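Side-chain contact in decapping and exoribonuclease protein 1 (Kluyveromyces lactis, PDB 4GPS), which hydrolyses NAD caps and other 5' caps from RNA and also degrades RNA as a 5'-3' exoribonuclease, using divalent metal: residues V158-A163 and T177-R182. Residues are numbered along the deposited sequence; the frame is centred on the assembly and turned at random.
Sequences VILKEA and TFVSLR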
loop_
_atom_site.group_PDB
_atom_site.type_symbol
_atom_site.label_atom_id
_atom_site.label_comp_id
_atom_site.label_asym_id
_atom_site.label_seq_id
_atom_site.Cartn_x
_atom_site.Cartn_y
_atom_site.Cartn_z
ATOM N N VAL A 158 -7.075 -11.507 -11.059
ATOM C CA VAL A 158 -6.808 -12.885 -11.487
ATOM C C VAL A 158 -5.623 -13.516 -10.749
ATOM O O VAL A 158 -5.663 -14.687 -10.395
ATOM C CB VAL A 158 -6.552 -12.963 -13.031
ATOM C CG1 VAL A 158 -5.958 -14.323 -13.421
ATOM C CG2 VAL A 158 -7.853 -12.744 -13.761
ATOM N N ILE A 159 -4.560 -12.748 -10.544
ATOM C CA ILE A 159 -3.390 -13.245 -9.841
ATOM C C ILE A 159 -3.654 -13.462 -8.333
ATOM O O ILE A 159 -3.160 -14.413 -7.755
ATOM C CB ILE A 159 -2.209 -12.282 -10.039
ATOM C CG1 ILE A 159 -1.774 -12.328 -11.506
ATOM C CG2 ILE A 159 -1.058 -12.667 -9.105
ATOM C CD1 ILE A 159 -0.768 -11.263 -11.874
ATOM N N LEU A 160 -4.428 -12.571 -7.719
ATOM C CA LEU A 160 -4.780 -12.661 -6.308
ATOM C C LEU A 160 -5.497 -13.976 -6.090
ATOM O O LEU A 160 -5.228 -14.671 -5.115
ATOM C CB LEU A 160 -5.736 -11.527 -5.907
ATOM C CG LEU A 160 -5.999 -11.395 -4.406
ATOM C CD1 LEU A 160 -4.682 -11.104 -3.714
ATOM C CD2 LEU A 160 -6.995 -10.282 -4.119
ATOM N N LYS A 161 -6.408 -14.315 -7.002
ATOM C CA LYS A 161 -7.143 -15.554 -6.864
ATOM C C LYS A 161 -6.275 -16.800 -7.061
ATOM O O LYS A 161 -6.576 -17.853 -6.513
ATOM C CB LYS A 161 -8.355 -15.567 -7.793
ATOM C CG LYS A 161 -9.414 -14.537 -7.441
ATOM C CD LYS A 161 -10.510 -14.577 -8.481
ATOM C CE LYS A 161 -11.680 -13.672 -8.127
ATOM N NZ LYS A 161 -12.751 -13.660 -9.211
ATOM N N GLU A 162 -5.209 -16.709 -7.844
ATOM C CA GLU A 162 -4.327 -17.870 -7.986
ATOM C C GLU A 162 -3.490 -17.949 -6.693
ATOM O O GLU A 162 -3.225 -19.023 -6.172
ATOM C CB GLU A 162 -3.384 -17.703 -9.167
ATOM C CG GLU A 162 -4.072 -17.582 -10.507
ATOM C CD GLU A 162 -4.662 -18.890 -10.982
ATOM O OE1 GLU A 162 -3.993 -19.948 -10.829
ATOM O OE2 GLU A 162 -5.788 -18.844 -11.521
ATOM N N ALA A 163 -3.065 -16.794 -6.188
ATOM C CA ALA A 163 -2.299 -16.755 -4.967
ATOM C C ALA A 163 -3.145 -17.321 -3.812
ATOM O O ALA A 163 -2.623 -18.028 -2.967
ATOM C CB ALA A 163 -1.862 -15.320 -4.664
ATOM N N THR A 177 -10.006 -14.356 7.132
ATOM C CA THR A 177 -8.897 -13.740 6.412
ATOM C C THR A 177 -9.463 -12.814 5.344
ATOM O O THR A 177 -10.361 -13.228 4.626
ATOM C CB THR A 177 -8.015 -14.803 5.687
ATOM O OG1 THR A 177 -7.485 -15.731 6.640
ATOM C CG2 THR A 177 -6.844 -14.124 4.985
ATOM N N PHE A 178 -9.012 -11.558 5.274
ATOM C CA PHE A 178 -9.461 -10.683 4.170
ATOM C C PHE A 178 -8.372 -10.864 3.123
ATOM O O PHE A 178 -7.174 -10.822 3.460
ATOM C CB PHE A 178 -9.524 -9.199 4.547
ATOM C CG PHE A 178 -10.670 -8.842 5.446
ATOM C CD1 PHE A 178 -10.613 -9.124 6.817
ATOM C CD2 PHE A 178 -11.787 -8.194 4.940
ATOM C CE1 PHE A 178 -11.643 -8.764 7.672
ATOM C CE2 PHE A 178 -12.822 -7.830 5.786
ATOM C CZ PHE A 178 -12.754 -8.112 7.161
ATOM N N VAL A 179 -8.791 -11.088 1.878
ATOM C CA VAL A 179 -7.900 -11.315 0.728
ATOM C C VAL A 179 -7.977 -10.087 -0.181
ATOM O O VAL A 179 -9.042 -9.740 -0.654
ATOM C CB VAL A 179 -8.377 -12.567 -0.033
ATOM C CG1 VAL A 179 -7.428 -12.918 -1.183
ATOM C CG2 VAL A 179 -8.493 -13.726 0.965
ATOM N N SER A 180 -6.857 -9.439 -0.471
ATOM C CA SER A 180 -6.969 -8.221 -1.251
ATOM C C SER A 180 -5.675 -7.680 -1.865
ATOM O O SER A 180 -4.587 -8.051 -1.436
ATOM C CB SER A 180 -7.580 -7.159 -0.311
ATOM O OG SER A 180 -7.581 -5.868 -0.873
ATOM N N LEU A 181 -5.789 -6.816 -2.882
ATOM C CA LEU A 181 -4.599 -6.160 -3.415
ATOM C C LEU A 181 -4.267 -5.110 -2.332
ATOM O O LEU A 181 -5.177 -4.592 -1.661
ATOM C CB LEU A 181 -4.903 -5.447 -4.714
ATOM C CG LEU A 181 -5.434 -6.394 -5.777
ATOM C CD1 LEU A 181 -6.020 -5.574 -6.939
ATOM C CD2 LEU A 181 -4.304 -7.348 -6.206
ATOM N N ARG A 182 -2.984 -4.808 -2.145
ATOM C CA ARG A 182 -2.575 -3.840 -1.140
ATOM C C ARG A 182 -3.270 -2.470 -1.273
ATOM O O ARG A 182 -3.628 -1.846 -0.278
ATOM C CB ARG A 182 -1.066 -3.642 -1.189
ATOM C CG ARG A 182 -0.579 -2.694 -0.122
ATOM C CD ARG A 182 0.922 -2.681 -0.047
ATOM N NE ARG A 182 1.433 -2.264 -1.328
ATOM C CZ ARG A 182 2.710 -2.035 -1.557
ATOM N NH1 ARG A 182 3.590 -2.178 -0.575
ATOM N NH2 ARG A 182 3.107 -1.686 -2.767
#
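L160, on helix 158-163, meets V179, S180 and L181 of strand 177-181 where the two axes pass 8.8 Å apart. Their N-to-C directions differ by 143°, and the closest CA pair, L160 with S180, is separated by 7.1 Å. That spacing is narrow enough for one side chain to span, and L160 does so, its CB directed at the strand. With chi1 at -171°, CG lies anti to the backbone N, which carries both methyls across the gap. CD2 ends over the backbone of S180, 3.5 Å from its CA, while CD1 lies 3.8 Å from the O of S180. S180 therefore receives the leucine on its main chain, since its own CB points away; on that far side its OG donates a 2.8 Å hydrogen bond to the O of L181, from 26° off the carbonyl plane. Neighbouring side chains flank the leucine: V179 brings CG1 to 3.8 Å from L160 CG, and L181 bends CD2 back to 4.4 Å from L160 CB. L211 and Q278, on the strands 210-213 and 273-285 paired with this one, also touch L160, so the helix rests across several strands. Cutting L160 back to an alanine is likely to open a gap above S180 and leave V179 CG1 without its apolar partner on the helix. On the active-site side, the next residue, R182, forms a salt bridge with E293, a metal ligand, and its NE binds a citrate that probably came from crystallisation. No hydrogen bond joins the two segments, and only 170 Å² is buried between them, so this small contact in the PD-(D/E)XK nuclease region rests on apolar packing of one leucine against a strand leading toward the catalytic centre.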